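Local coordinates for putative TOXIN related protein (Parabacteroides distasonis ATCC 8503, PDB 3K0Y) that is of unknown function, and is a putative toxin-related protein built from a NigD-like OB domain and a NigD-like beta-sandwich domain, at residues Gly181-Leu186 with Lys202-Lys207; Tyr148-Arg153 with Ser174-Thr179; His134-Ile139 with Gly167-Asn172; Asn51-Val56 with Ile84-Ile89. All blocks are in the same frame, centred on the assembly; numbering follows the deposited sequence.

In the fold
Contact 3 is the buried one, all its touching residues being buried; the others are partly buried. It packs the two sheets of the C-terminal beta sandwich face to face through apolar groups, with no hydrogen bond across it. Contacts 1 and 2 lie towards one end of the sandwich. Both reach the four-stranded sheet, and they meet where Ser205 bonds to Thr179. Contact 1 pairs two strands of that sheet; contact 2 closes a loop over its end. Contact 4 belongs to the OB side, yet its strand 74-88 also pairs with strand 163-172 of contact 3. Polar bonds dominate contacts 1 and 4, whereas contact 2 mixes one hydroxyl bond with apolar packing.

Contact 1 (Gly181-Leu186 with Lys202-Lys207); sequences GETVDL and KYNSDK
Val184 and Tyr203 form an antiparallel hydrogen-bonded pair. Val184 N gives its proton to Tyr203 O, and Tyr203 N returns one to Val184 O, each at 2.8 Å. Beyond this pair the side chain of Asn204 takes over. Its CG stands anti to the backbone N (chi1 -174°), which turns the amide towards 181-183. Asn204 ND2 reaches Gly181 O at 2.8 Å from above the carbonyl plane. Asn204 ND2 also gives a longer bond to Thr183 OG1 at 3.3 Å. Both acceptors lie close to the amide plane, so the two N-H groups of Asn204 hold it in one rotation. Its OD1 accepts from Asp206 N, an Asx turn at 204-206. These residues form the open end of the beta hairpin made by strands 184-192 and 195-203.

Asp185 and Lys202, a non-hydrogen-bonded pair, form a salt bridge. The two side chains run alongside each other, and Lys202 NZ meets the syn lone pair of Asp185 OD1 at 2.8 Å. The apolar contacts are lighter. Thr183 CG2 lies 3.7 Å from Lys202 CB. Val184 CG2 comes to the edge of the Tyr203 ring, 4.2 Å from CD2, and Leu186 CB packs against Tyr203 CB.

Contact 2 (Tyr148-Arg153 with Ser174-Thr179); sequences YTLEFR and SSLPDT
Tyr148 reaches across to the loop 174-179 and fits its ring into a hollow lined by Leu176, Pro177 and Thr179. The ring is carried there with CG anti to the carbonyl carbon (chi1 -59°). Tyr148 CE1 lies 4.0 Å from Pro177 CD and 4.2 Å from Leu176 CB, which meets the ring obliquely. Tyr148 OH donates to Pro177 O at 2.7 Å, from above the carbonyl plane with a C=O...O angle of 120°. The methyl of Thr179 fills in beside the phenol end, with CG2 3.5 Å from Tyr148 OH. The hydroxyl of Thr179 is engaged elsewhere, by Glu182 O. A second, smaller bump is Leu150, whose CD2 meets Leu176 CD2 at 4.1 Å. Leu176 therefore touches both Tyr148 and Leu150: CB faces the tyrosine and CD2 the leucine. Ile89 packs against Leu176 and Leu150 as well.

The loop belongs to the connection from strand 163-172 to strand 184-192, which passes from one sheet of the sandwich to the other. It covers the start of strand 149-155, which lies between strands 135-139 and 184-192.

Contact 3 (His134-Ile139 with Gly167-Asn172); sequences HFINLI and GRVAFN
Strands 135-139 and 167-172 run in roughly the same direction, 33° apart, with axes 8.2 Å apart at their closest, and no backbone hydrogen bond joins them. They belong to different sheets, and their side chains meet between the two layers of the C-terminal beta sandwich. Phe171 buries the largest area. Its CG is anti to the carbonyl carbon (chi1 -62°), which turns one ring face to Leu138. Leu138 CB sits over the middle of that face, 3.5 Å from the centroid and only 7° off the ring normal, a CH-pi contact. Leu138 CD2 reaches back to touch Phe171 CB at 3.6 Å. On the opposite face lies Val169 CG2 from the same strand, placed towards the rim, so the ring is held between two aliphatic groups. The far end of the ring runs along the backbone, with Phe171 CZ 3.5 Å from Asn137 C. Ile136 CG2 adds to the layer, 4.0 Å from both Val169 CG2 and Phe171 CZ. Phe152 of the neighbouring strand packs against Ile136 and Phe171.

Every side chain meeting across the layers is apolar. Cohesion is thus apolar here, while Lys87 NZ bonds to Ile136 O and Asn137 OD1.

Contact 4 (Asn51-Val56 with Ile84-Ile89); sequences NQRALV and ILTKSI
Thr86 turns OG1 anti to its carbonyl carbon (chi1 -56°), and this points the hydroxyl at the backbone of Arg53. Gln52 starts with CG anti to the backbone N and then bends at chi2 (68°), folding its amide back over the strands. The two segments lie on strands 52-62 and 74-88, which form an antiparallel beta hairpin. Segment 51-56 lies in the NigD-like OB region, and strand 74-88 runs on towards the beta sandwich.

Arg53 is gripped at both ends of its backbone. Arg53 N donates to Thr86 OG1 at 3.0 Å, and Arg53 O accepts from Ile84 N at 2.9 Å. The first bond uses a side chain as acceptor. Thr86 OG1 crosses to Arg53 N as acceptor and donates back to Ile84 O of its own strand, which fixes the hydroxyl.

The Gln52 amide folds back on its own strand. Gln52 NE2 donates to Arg53 O at 2.9 Å, in the carbonyl plane and on a lone pair, so that oxygen takes two donors. Gln52 NE2 also lies 2.7 Å from Ile84 O, its one direct bond to 84-89, but this is bent to 115° and weak.

Towards Leu55 the contact turns apolar: Ile84 CD1 lies 4.2 Å from Leu55 CB and packs over the Ala54-Leu55 peptide. The guanidinium group of Arg53 leads away from strand 84-88. It bonds to Thr17 and Asn121 and forms a salt bridge with Asp31.

A water closes the polar end: it donates to Gln52 OE1 at 2.9 Å and accepts from Thr86 N.

Contact 1 (Gly181-Leu186 with Lys202-Lys207)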
loop_
_atom_site.group_PDB
_atom_site.type_symbol
_atom_site.label_atom_id
_atom_site.label_comp_id
_atom_site.label_asym_id
_atom_site.label_seq_id
_atom_site.Cartn_x
_atom_site.Cartn_y
_atom_site.Cartn_z
ATOM N N GLY A 181 -12.739 -11.226 13.947
ATOM C CA GLY A 181 -11.552 -10.586 14.562
ATOM C C GLY A 181 -10.418 -11.573 14.819
ATOM O O GLY A 181 -9.658 -11.408 15.781
ATOM N N GLU A 182 -10.336 -12.612 13.983
ATOM C CA GLU A 182 -9.242 -13.587 13.991
ATOM C C GLU A 182 -8.164 -13.153 12.982
ATOM O O GLU A 182 -8.450 -12.460 12.004
ATOM C CB GLU A 182 -9.745 -14.983 13.571
ATOM C CG GLU A 182 -10.225 -15.944 14.697
ATOM C CD GLU A 182 -10.378 -17.419 14.186
ATOM O OE1 GLU A 182 -9.343 -18.015 13.814
ATOM O OE2 GLU A 182 -11.513 -17.975 14.146
ATOM N N THR A 183 -6.949 -13.648 13.176
ATOM C CA THR A 183 -5.857 -13.457 12.233
ATOM C C THR A 183 -5.684 -14.623 11.236
ATOM O O THR A 183 -5.787 -15.782 11.607
ATOM C CB THR A 183 -4.588 -13.197 12.981
ATOM O OG1 THR A 183 -4.820 -12.120 13.912
ATOM C CG2 THR A 183 -3.497 -12.755 12.005
ATOM N N VAL A 184 -5.445 -14.291 9.965
ATOM C CA VAL A 184 -5.285 -15.269 8.897
ATOM C C VAL A 184 -4.004 -14.994 8.192
ATOM O O VAL A 184 -3.394 -13.925 8.405
ATOM C CB VAL A 184 -6.434 -15.203 7.808
ATOM C CG1 VAL A 184 -7.825 -15.459 8.443
ATOM C CG2 VAL A 184 -6.396 -13.892 7.026
ATOM N N ASP A 185 -3.611 -15.930 7.330
ATOM C CA ASP A 185 -2.439 -15.800 6.509
ATOM C C ASP A 185 -2.780 -15.141 5.191
ATOM O O ASP A 185 -3.709 -15.573 4.499
ATOM C CB ASP A 185 -1.823 -17.151 6.208
ATOM C CG ASP A 185 -1.179 -17.793 7.428
ATOM O OD1 ASP A 185 -0.985 -17.132 8.480
ATOM O OD2 ASP A 185 -0.885 -18.985 7.291
ATOM N N LEU A 186 -2.022 -14.103 4.855
ATOM C CA LEU A 186 -2.174 -13.398 3.593
ATOM C C LEU A 186 -0.929 -13.723 2.813
ATOM O O LEU A 186 0.178 -13.534 3.303
ATOM C CB LEU A 186 -2.318 -11.905 3.840
ATOM C CG LEU A 186 -2.722 -10.982 2.696
ATOM C CD1 LEU A 186 -4.160 -11.159 2.328
ATOM C CD2 LEU A 186 -2.464 -9.494 3.007
ATOM N N LYS A 202 0.553 -11.818 8.236
ATOM C CA LYS A 202 -0.600 -12.043 9.095
ATOM C C LYS A 202 -1.532 -10.890 8.843
ATOM O O LYS A 202 -1.076 -9.767 8.780
ATOM C CB LYS A 202 -0.166 -12.045 10.571
ATOM C CG LYS A 202 0.728 -13.172 10.947
ATOM C CD LYS A 202 -0.036 -14.447 10.947
ATOM C CE LYS A 202 0.755 -15.621 11.511
ATOM N NZ LYS A 202 0.210 -16.945 11.035
ATOM N N TYR A 203 -2.824 -11.178 8.731
ATOM C CA TYR A 203 -3.885 -10.187 8.459
ATOM C C TYR A 203 -5.158 -10.440 9.296
ATOM O O TYR A 203 -5.730 -11.541 9.301
ATOM C CB TYR A 203 -4.262 -10.213 6.982
ATOM C CG TYR A 203 -5.387 -9.256 6.666
ATOM C CD1 TYR A 203 -5.188 -7.870 6.715
ATOM C CD2 TYR A 203 -6.648 -9.720 6.349
ATOM C CE1 TYR A 203 -6.221 -6.972 6.455
ATOM C CE2 TYR A 203 -7.694 -8.832 6.093
ATOM C CZ TYR A 203 -7.462 -7.458 6.131
ATOM O OH TYR A 203 -8.493 -6.583 5.894
ATOM N N ASN A 204 -5.620 -9.394 9.956
ATOM C CA ASN A 204 -6.844 -9.438 10.740
ATOM C C ASN A 204 -7.666 -8.239 10.283
ATOM O O ASN A 204 -7.128 -7.152 10.236
ATOM C CB ASN A 204 -6.498 -9.339 12.235
ATOM C CG ASN A 204 -7.721 -9.531 13.159
ATOM O OD1 ASN A 204 -8.781 -8.959 12.934
ATOM N ND2 ASN A 204 -7.550 -10.327 14.207
ATOM N N SER A 205 -8.939 -8.433 9.914
ATOM C CA SER A 205 -9.779 -7.302 9.488
ATOM C C SER A 205 -9.961 -6.237 10.577
ATOM O O SER A 205 -10.280 -5.096 10.286
ATOM C CB SER A 205 -11.167 -7.772 9.055
ATOM O OG SER A 205 -11.069 -8.650 7.970
ATOM N N ASP A 206 -9.814 -6.632 11.833
ATOM C CA ASP A 206 -9.845 -5.675 12.934
ATOM C C ASP A 206 -8.469 -4.990 13.119
ATOM O O ASP A 206 -7.553 -5.604 13.632
ATOM C CB ASP A 206 -10.275 -6.414 14.213
ATOM C CG ASP A 206 -10.593 -5.482 15.351
ATOM O OD1 ASP A 206 -10.725 -4.274 15.127
ATOM O OD2 ASP A 206 -10.720 -5.969 16.478
ATOM N N LYS A 207 -8.341 -3.729 12.685
ATOM C CA LYS A 207 -7.086 -2.925 12.818
ATOM C C LYS A 207 -6.540 -2.866 14.233
ATOM O O LYS A 207 -5.331 -2.937 14.458
ATOM C CB LYS A 207 -7.316 -1.472 12.405
ATOM C CG LYS A 207 -7.687 -1.276 10.953
ATOM C CD LYS A 207 -7.293 0.108 10.490
ATOM C CE LYS A 207 -8.339 0.741 9.599
ATOM N NZ LYS A 207 -8.002 2.168 9.495
#

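Contact 2 (Tyr148-Arg153 with Ser174-Thr179)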
loop_
_atom_site.group_PDB
_atom_site.type_symbol
_atom_site.label_atom_id
_atom_site.label_comp_id
_atom_site.label_asym_id
_atom_site.label_seq_id
_atom_site.Cartn_x
_atom_site.Cartn_y
_atom_site.Cartn_z
ATOM N N TYR A 148 -7.520 -14.896 0.386
ATOM C CA TYR A 148 -6.362 -14.280 1.034
ATOM C C TYR A 148 -5.064 -14.528 0.311
ATOM O O TYR A 148 -3.999 -14.356 0.908
ATOM C CB TYR A 148 -6.270 -14.758 2.471
ATOM C CG TYR A 148 -7.501 -14.409 3.237
ATOM C CD1 TYR A 148 -7.820 -13.082 3.477
ATOM C CD2 TYR A 148 -8.385 -15.395 3.685
ATOM C CE1 TYR A 148 -8.964 -12.731 4.175
ATOM C CE2 TYR A 148 -9.542 -15.053 4.421
ATOM C CZ TYR A 148 -9.818 -13.723 4.649
ATOM O OH TYR A 148 -10.920 -13.323 5.337
ATOM N N THR A 149 -5.152 -14.937 -0.954
ATOM C CA THR A 149 -3.988 -15.125 -1.809
ATOM C C THR A 149 -4.106 -14.014 -2.869
ATOM O O THR A 149 -5.110 -13.933 -3.629
ATOM C CB THR A 149 -3.891 -16.535 -2.489
ATOM O OG1 THR A 149 -3.758 -17.583 -1.508
ATOM C CG2 THR A 149 -2.683 -16.604 -3.453
ATOM N N LEU A 150 -3.081 -13.161 -2.920
ATOM C CA LEU A 150 -3.047 -12.014 -3.818
ATOM C C LEU A 150 -1.829 -12.047 -4.714
ATOM O O LEU A 150 -0.854 -12.748 -4.422
ATOM C CB LEU A 150 -3.089 -10.738 -3.020
ATOM C CG LEU A 150 -4.206 -10.596 -1.992
ATOM C CD1 LEU A 150 -3.830 -9.490 -0.960
ATOM C CD2 LEU A 150 -5.495 -10.225 -2.666
ATOM N N GLU A 151 -1.898 -11.308 -5.829
ATOM C CA GLU A 151 -0.760 -11.151 -6.713
ATOM C C GLU A 151 -0.464 -9.662 -6.909
ATOM O O GLU A 151 -1.353 -8.882 -7.249
ATOM C CB GLU A 151 -1.031 -11.749 -8.084
ATOM C CG GLU A 151 -1.267 -13.174 -8.120
ATOM C CD GLU A 151 -1.608 -13.714 -9.540
ATOM O OE1 GLU A 151 -1.886 -12.937 -10.481
ATOM O OE2 GLU A 151 -1.585 -14.942 -9.682
ATOM N N PHE A 152 0.779 -9.282 -6.687
ATOM C CA PHE A 152 1.242 -7.965 -6.944
ATOM C C PHE A 152 1.725 -7.972 -8.369
ATOM O O PHE A 152 2.597 -8.724 -8.733
ATOM C CB PHE A 152 2.376 -7.578 -5.994
ATOM C CG PHE A 152 3.007 -6.255 -6.317
ATOM C CD1 PHE A 152 2.259 -5.093 -6.254
ATOM C CD2 PHE A 152 4.316 -6.174 -6.704
ATOM C CE1 PHE A 152 2.826 -3.870 -6.565
ATOM C CE2 PHE A 152 4.910 -4.959 -6.996
ATOM C CZ PHE A 152 4.166 -3.788 -6.920
ATOM N N ARG A 153 1.159 -7.098 -9.175
ATOM C CA ARG A 153 1.389 -7.079 -10.599
ATOM C C ARG A 153 2.004 -5.743 -11.049
ATOM O O ARG A 153 1.679 -4.666 -10.496
ATOM C CB ARG A 153 0.039 -7.305 -11.262
ATOM C CG ARG A 153 -0.542 -8.661 -10.972
ATOM C CD ARG A 153 -0.018 -9.544 -12.008
ATOM N NE ARG A 153 -0.676 -10.825 -12.084
ATOM C CZ ARG A 153 -0.542 -11.627 -13.124
ATOM N NH1 ARG A 153 0.199 -11.261 -14.147
ATOM N NH2 ARG A 153 -1.120 -12.802 -13.116
ATOM N N SER A 174 -9.613 -3.404 2.471
ATOM C CA SER A 174 -10.891 -3.457 3.144
ATOM C C SER A 174 -11.928 -4.299 2.379
ATOM O O SER A 174 -12.945 -4.609 2.936
ATOM C CB SER A 174 -11.411 -2.025 3.382
ATOM O OG SER A 174 -11.773 -1.421 2.164
ATOM N N SER A 175 -11.649 -4.644 1.118
ATOM C CA SER A 175 -12.496 -5.482 0.276
ATOM C C SER A 175 -12.221 -6.970 0.478
ATOM O O SER A 175 -12.882 -7.783 -0.152
ATOM C CB SER A 175 -12.248 -5.142 -1.218
ATOM O OG SER A 175 -10.952 -5.588 -1.631
ATOM N N LEU A 176 -11.248 -7.343 1.309
ATOM C CA LEU A 176 -11.042 -8.754 1.614
ATOM C C LEU A 176 -12.170 -9.211 2.551
ATOM O O LEU A 176 -12.695 -8.396 3.304
ATOM C CB LEU A 176 -9.700 -9.026 2.271
ATOM C CG LEU A 176 -8.457 -8.799 1.393
ATOM C CD1 LEU A 176 -7.208 -9.007 2.267
ATOM C CD2 LEU A 176 -8.455 -9.674 0.142
ATOM N N PRO A 177 -12.548 -10.504 2.491
ATOM C CA PRO A 177 -13.630 -10.926 3.391
ATOM C C PRO A 177 -13.260 -10.722 4.852
ATOM O O PRO A 177 -12.072 -10.846 5.251
ATOM C CB PRO A 177 -13.868 -12.416 3.040
ATOM C CG PRO A 177 -13.042 -12.724 1.783
ATOM C CD PRO A 177 -11.948 -11.625 1.749
ATOM N N ASP A 178 -14.268 -10.376 5.649
ATOM C CA ASP A 178 -14.056 -10.115 7.070
ATOM C C ASP A 178 -13.452 -11.361 7.700
ATOM O O ASP A 178 -13.901 -12.446 7.439
ATOM C CB ASP A 178 -15.347 -9.726 7.778
ATOM C CG ASP A 178 -15.083 -8.993 9.099
ATOM O OD1 ASP A 178 -14.334 -9.519 9.953
ATOM O OD2 ASP A 178 -15.595 -7.872 9.274
ATOM N N THR A 179 -12.388 -11.200 8.472
ATOM C CA THR A 179 -11.775 -12.342 9.138
ATOM C C THR A 179 -12.468 -12.572 10.468
ATOM O O THR A 179 -12.043 -13.416 11.231
ATOM C CB THR A 179 -10.279 -12.135 9.419
ATOM O OG1 THR A 179 -10.132 -11.152 10.446
ATOM C CG2 THR A 179 -9.535 -11.722 8.165
#

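Contact 3 (His134-Ile139 with Gly167-Asn172)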
loop_
_atom_site.group_PDB
_atom_site.type_symbol
_atom_site.label_atom_id
_atom_site.label_comp_id
_atom_site.label_asym_id
_atom_site.label_seq_id
_atom_site.Cartn_x
_atom_site.Cartn_y
_atom_site.Cartn_z
ATOM N N HIS A 134 4.271 3.060 -15.625
ATOM C CA HIS A 134 4.063 1.667 -15.257
ATOM C C HIS A 134 2.726 1.511 -14.504
ATOM O O HIS A 134 2.356 2.382 -13.756
ATOM C CB HIS A 134 5.204 1.166 -14.386
ATOM C CG HIS A 134 6.547 1.208 -15.039
ATOM N ND1 HIS A 134 7.607 0.451 -14.587
ATOM C CD2 HIS A 134 7.018 1.935 -16.090
ATOM C CE1 HIS A 134 8.664 0.690 -15.354
ATOM N NE2 HIS A 134 8.329 1.581 -16.274
ATOM N N PHE A 135 2.024 0.393 -14.729
ATOM C CA PHE A 135 0.727 0.089 -14.113
ATOM C C PHE A 135 0.987 -0.877 -12.963
ATOM O O PHE A 135 1.542 -1.929 -13.194
ATOM C CB PHE A 135 -0.122 -0.601 -15.170
ATOM C CG PHE A 135 -1.602 -0.667 -14.894
ATOM C CD1 PHE A 135 -2.267 0.313 -14.167
ATOM C CD2 PHE A 135 -2.343 -1.658 -15.521
ATOM C CE1 PHE A 135 -3.646 0.293 -14.005
ATOM C CE2 PHE A 135 -3.738 -1.721 -15.372
ATOM C CZ PHE A 135 -4.398 -0.714 -14.611
ATOM N N ILE A 136 0.530 -0.524 -11.764
ATOM C CA ILE A 136 0.859 -1.198 -10.499
ATOM C C ILE A 136 -0.464 -1.656 -9.906
ATOM O O ILE A 136 -1.359 -0.837 -9.687
ATOM C CB ILE A 136 1.515 -0.210 -9.469
ATOM C CG1 ILE A 136 2.703 0.533 -10.063
ATOM C CG2 ILE A 136 2.020 -0.910 -8.249
ATOM C CD1 ILE A 136 3.838 -0.441 -10.515
ATOM N N ASN A 137 -0.603 -2.951 -9.651
ATOM C CA ASN A 137 -1.863 -3.465 -9.109
ATOM C C ASN A 137 -1.717 -4.643 -8.148
ATOM O O ASN A 137 -0.721 -5.340 -8.133
ATOM C CB ASN A 137 -2.772 -3.930 -10.245
ATOM C CG ASN A 137 -3.352 -2.789 -11.024
ATOM O OD1 ASN A 137 -4.284 -2.138 -10.569
ATOM N ND2 ASN A 137 -2.781 -2.520 -12.188
ATOM N N LEU A 138 -2.773 -4.874 -7.405
ATOM C CA LEU A 138 -2.889 -6.039 -6.535
ATOM C C LEU A 138 -4.214 -6.703 -6.910
ATOM O O LEU A 138 -5.250 -6.029 -6.902
ATOM C CB LEU A 138 -2.939 -5.590 -5.090
ATOM C CG LEU A 138 -2.846 -6.702 -4.047
ATOM C CD1 LEU A 138 -1.441 -7.261 -4.025
ATOM C CD2 LEU A 138 -3.265 -6.143 -2.671
ATOM N N ILE A 139 -4.167 -7.984 -7.256
ATOM C CA ILE A 139 -5.354 -8.724 -7.674
ATOM C C ILE A 139 -5.530 -10.032 -6.955
ATOM O O ILE A 139 -4.586 -10.581 -6.360
ATOM C CB ILE A 139 -5.353 -9.011 -9.148
ATOM C CG1 ILE A 139 -4.285 -10.051 -9.522
ATOM C CG2 ILE A 139 -5.179 -7.688 -9.930
ATOM C CD1 ILE A 139 -4.337 -10.446 -11.018
ATOM N N GLY A 167 9.891 2.504 -6.059
ATOM C CA GLY A 167 8.542 2.995 -5.998
ATOM C C GLY A 167 7.836 2.516 -4.753
ATOM O O GLY A 167 8.100 1.424 -4.262
ATOM N N ARG A 168 6.850 3.298 -4.336
ATOM C CA ARG A 168 5.997 2.978 -3.234
ATOM C C ARG A 168 4.530 2.901 -3.662
ATOM O O ARG A 168 4.064 3.627 -4.543
ATOM C CB ARG A 168 6.151 4.001 -2.145
ATOM C CG ARG A 168 7.480 3.987 -1.433
ATOM C CD ARG A 168 7.461 5.061 -0.376
ATOM N NE ARG A 168 8.630 5.042 0.483
ATOM C CZ ARG A 168 8.824 4.256 1.515
ATOM N NH1 ARG A 168 7.940 3.345 1.929
ATOM N NH2 ARG A 168 9.948 4.398 2.169
ATOM N N VAL A 169 3.807 1.993 -3.049
ATOM C CA VAL A 169 2.380 1.848 -3.276
ATOM C C VAL A 169 1.718 1.354 -1.981
ATOM O O VAL A 169 2.353 0.693 -1.128
ATOM C CB VAL A 169 2.135 0.884 -4.487
ATOM C CG1 VAL A 169 2.664 -0.575 -4.158
ATOM C CG2 VAL A 169 0.679 0.883 -4.907
ATOM N N ALA A 170 0.431 1.620 -1.852
ATOM C CA ALA A 170 -0.414 1.103 -0.785
ATOM C C ALA A 170 -1.711 0.625 -1.391
ATOM O O ALA A 170 -2.282 1.323 -2.243
ATOM C CB ALA A 170 -0.692 2.202 0.236
ATOM N N PHE A 171 -2.132 -0.587 -1.004
ATOM C CA PHE A 171 -3.399 -1.177 -1.462
ATOM C C PHE A 171 -4.390 -1.335 -0.294
ATOM O O PHE A 171 -4.074 -1.915 0.753
ATOM C CB PHE A 171 -3.153 -2.542 -2.123
ATOM C CG PHE A 171 -2.294 -2.470 -3.360
ATOM C CD1 PHE A 171 -2.814 -2.008 -4.567
ATOM C CD2 PHE A 171 -0.978 -2.916 -3.349
ATOM C CE1 PHE A 171 -2.033 -1.966 -5.703
ATOM C CE2 PHE A 171 -0.207 -2.897 -4.525
ATOM C CZ PHE A 171 -0.707 -2.421 -5.669
ATOM N N ASN A 172 -5.587 -0.792 -0.473
ATOM C CA ASN A 172 -6.607 -0.846 0.545
ATOM C C ASN A 172 -7.115 -2.281 0.586
ATOM O O ASN A 172 -7.576 -2.818 -0.423
ATOM C CB ASN A 172 -7.713 0.165 0.201
ATOM C CG ASN A 172 -8.696 0.387 1.316
ATOM O OD1 ASN A 172 -9.038 -0.541 2.042
ATOM N ND2 ASN A 172 -9.244 1.598 1.401
#

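Contact 4 (Asn51-Val56 with Ile84-Ile89)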
loop_
_atom_site.group_PDB
_atom_site.type_symbol
_atom_site.label_atom_id
_atom_site.label_comp_id
_atom_site.label_asym_id
_atom_site.label_seq_id
_atom_site.Cartn_x
_atom_site.Cartn_y
_atom_site.Cartn_z
ATOM N N ASN A 51 -8.803 7.965 2.157
ATOM C CA ASN A 51 -8.150 6.695 1.792
ATOM C C ASN A 51 -6.870 6.823 0.944
ATOM O O ASN A 51 -6.681 6.133 -0.053
ATOM C CB ASN A 51 -9.197 5.813 1.125
ATOM C CG ASN A 51 -10.473 5.738 1.948
ATOM O OD1 ASN A 51 -11.516 6.245 1.535
ATOM N ND2 ASN A 51 -10.373 5.179 3.140
ATOM N N GLN A 52 -6.005 7.748 1.352
ATOM C CA GLN A 52 -4.795 8.084 0.619
ATOM C C GLN A 52 -3.671 7.949 1.620
ATOM O O GLN A 52 -3.799 8.444 2.741
ATOM C CB GLN A 52 -4.894 9.533 0.137
ATOM C CG GLN A 52 -3.676 10.107 -0.455
ATOM C CD GLN A 52 -3.308 9.477 -1.774
ATOM O OE1 GLN A 52 -4.068 9.520 -2.709
ATOM N NE2 GLN A 52 -2.108 8.933 -1.859
ATOM N N ARG A 53 -2.596 7.272 1.246
ATOM C CA ARG A 53 -1.412 7.230 2.125
ATOM C C ARG A 53 -0.377 8.210 1.613
ATOM O O ARG A 53 -0.414 8.600 0.433
ATOM C CB ARG A 53 -0.828 5.834 2.168
ATOM C CG ARG A 53 -1.819 4.775 2.570
ATOM C CD ARG A 53 -1.153 3.725 3.490
ATOM N NE ARG A 53 -1.232 4.162 4.875
ATOM C CZ ARG A 53 -0.509 3.641 5.868
ATOM N NH1 ARG A 53 0.378 2.679 5.626
ATOM N NH2 ARG A 53 -0.693 4.073 7.084
ATOM N N ALA A 54 0.545 8.580 2.482
ATOM C CA ALA A 54 1.585 9.542 2.154
ATOM C C ALA A 54 2.841 9.231 2.959
ATOM O O ALA A 54 2.761 8.648 4.030
ATOM C CB ALA A 54 1.138 10.971 2.426
ATOM N N LEU A 55 3.981 9.557 2.385
ATOM C CA LEU A 55 5.231 9.605 3.104
ATOM C C LEU A 55 5.334 11.003 3.738
ATOM O O LEU A 55 5.335 12.024 3.029
ATOM C CB LEU A 55 6.392 9.332 2.132
ATOM C CG LEU A 55 7.765 9.078 2.761
ATOM C CD1 LEU A 55 7.770 7.818 3.629
ATOM C CD2 LEU A 55 8.826 9.008 1.619
ATOM N N VAL A 56 5.388 11.040 5.060
ATOM C CA VAL A 56 5.352 12.268 5.821
ATOM C C VAL A 56 6.630 12.500 6.640
ATOM O O VAL A 56 7.040 11.635 7.397
ATOM C CB VAL A 56 4.148 12.292 6.789
ATOM C CG1 VAL A 56 4.087 13.621 7.510
ATOM C CG2 VAL A 56 2.799 12.013 6.023
ATOM N N ILE A 84 1.661 8.658 -1.639
ATOM C CA ILE A 84 2.043 7.356 -2.117
ATOM C C ILE A 84 0.846 6.896 -2.969
ATOM O O ILE A 84 -0.303 7.026 -2.556
ATOM C CB ILE A 84 2.309 6.402 -0.938
ATOM C CG1 ILE A 84 3.582 6.814 -0.210
ATOM C CG2 ILE A 84 2.368 4.940 -1.413
ATOM C CD1 ILE A 84 3.781 6.138 1.171
ATOM N N LEU A 85 1.110 6.380 -4.160
ATOM C CA LEU A 85 0.037 5.808 -4.966
ATOM C C LEU A 85 -0.799 4.807 -4.110
ATOM O O LEU A 85 -0.266 3.815 -3.613
ATOM C CB LEU A 85 0.607 5.099 -6.197
ATOM C CG LEU A 85 -0.404 4.365 -7.045
ATOM C CD1 LEU A 85 -1.431 5.457 -7.755
ATOM C CD2 LEU A 85 0.248 3.501 -8.086
ATOM N N THR A 86 -2.088 5.094 -3.944
ATOM C CA THR A 86 -3.001 4.316 -3.113
ATOM C C THR A 86 -4.199 3.832 -3.927
ATOM O O THR A 86 -4.919 4.636 -4.470
ATOM C CB THR A 86 -3.433 5.150 -1.886
ATOM O OG1 THR A 86 -2.226 5.564 -1.190
ATOM C CG2 THR A 86 -4.315 4.297 -0.941
ATOM N N LYS A 87 -4.390 2.516 -4.012
ATOM C CA LYS A 87 -5.366 1.930 -4.868
ATOM C C LYS A 87 -6.142 0.840 -4.142
ATOM O O LYS A 87 -5.669 0.287 -3.143
ATOM C CB LYS A 87 -4.684 1.333 -6.085
ATOM C CG LYS A 87 -4.037 2.392 -6.968
ATOM C CD LYS A 87 -3.222 1.759 -8.121
ATOM C CE LYS A 87 -4.073 1.305 -9.180
ATOM N NZ LYS A 87 -3.288 0.904 -10.344
ATOM N N SER A 88 -7.286 0.460 -4.684
ATOM C CA SER A 88 -7.924 -0.693 -4.149
ATOM C C SER A 88 -7.532 -1.884 -5.004
ATOM O O SER A 88 -6.797 -1.731 -6.009
ATOM C CB SER A 88 -9.407 -0.461 -3.958
ATOM O OG SER A 88 -9.930 -0.183 -5.168
ATOM N N ILE A 89 -7.847 -3.070 -4.493
ATOM C CA ILE A 89 -7.615 -4.328 -5.210
ATOM C C ILE A 89 -8.332 -4.238 -6.599
ATOM O O ILE A 89 -9.494 -3.851 -6.663
ATOM C CB ILE A 89 -8.101 -5.536 -4.371
ATOM C CG1 ILE A 89 -7.155 -5.819 -3.181
ATOM C CG2 ILE A 89 -8.203 -6.837 -5.240
ATOM C CD1 ILE A 89 -7.718 -6.738 -2.097
HETATM O O HOH W 1 -2.943 7.839 -4.771
#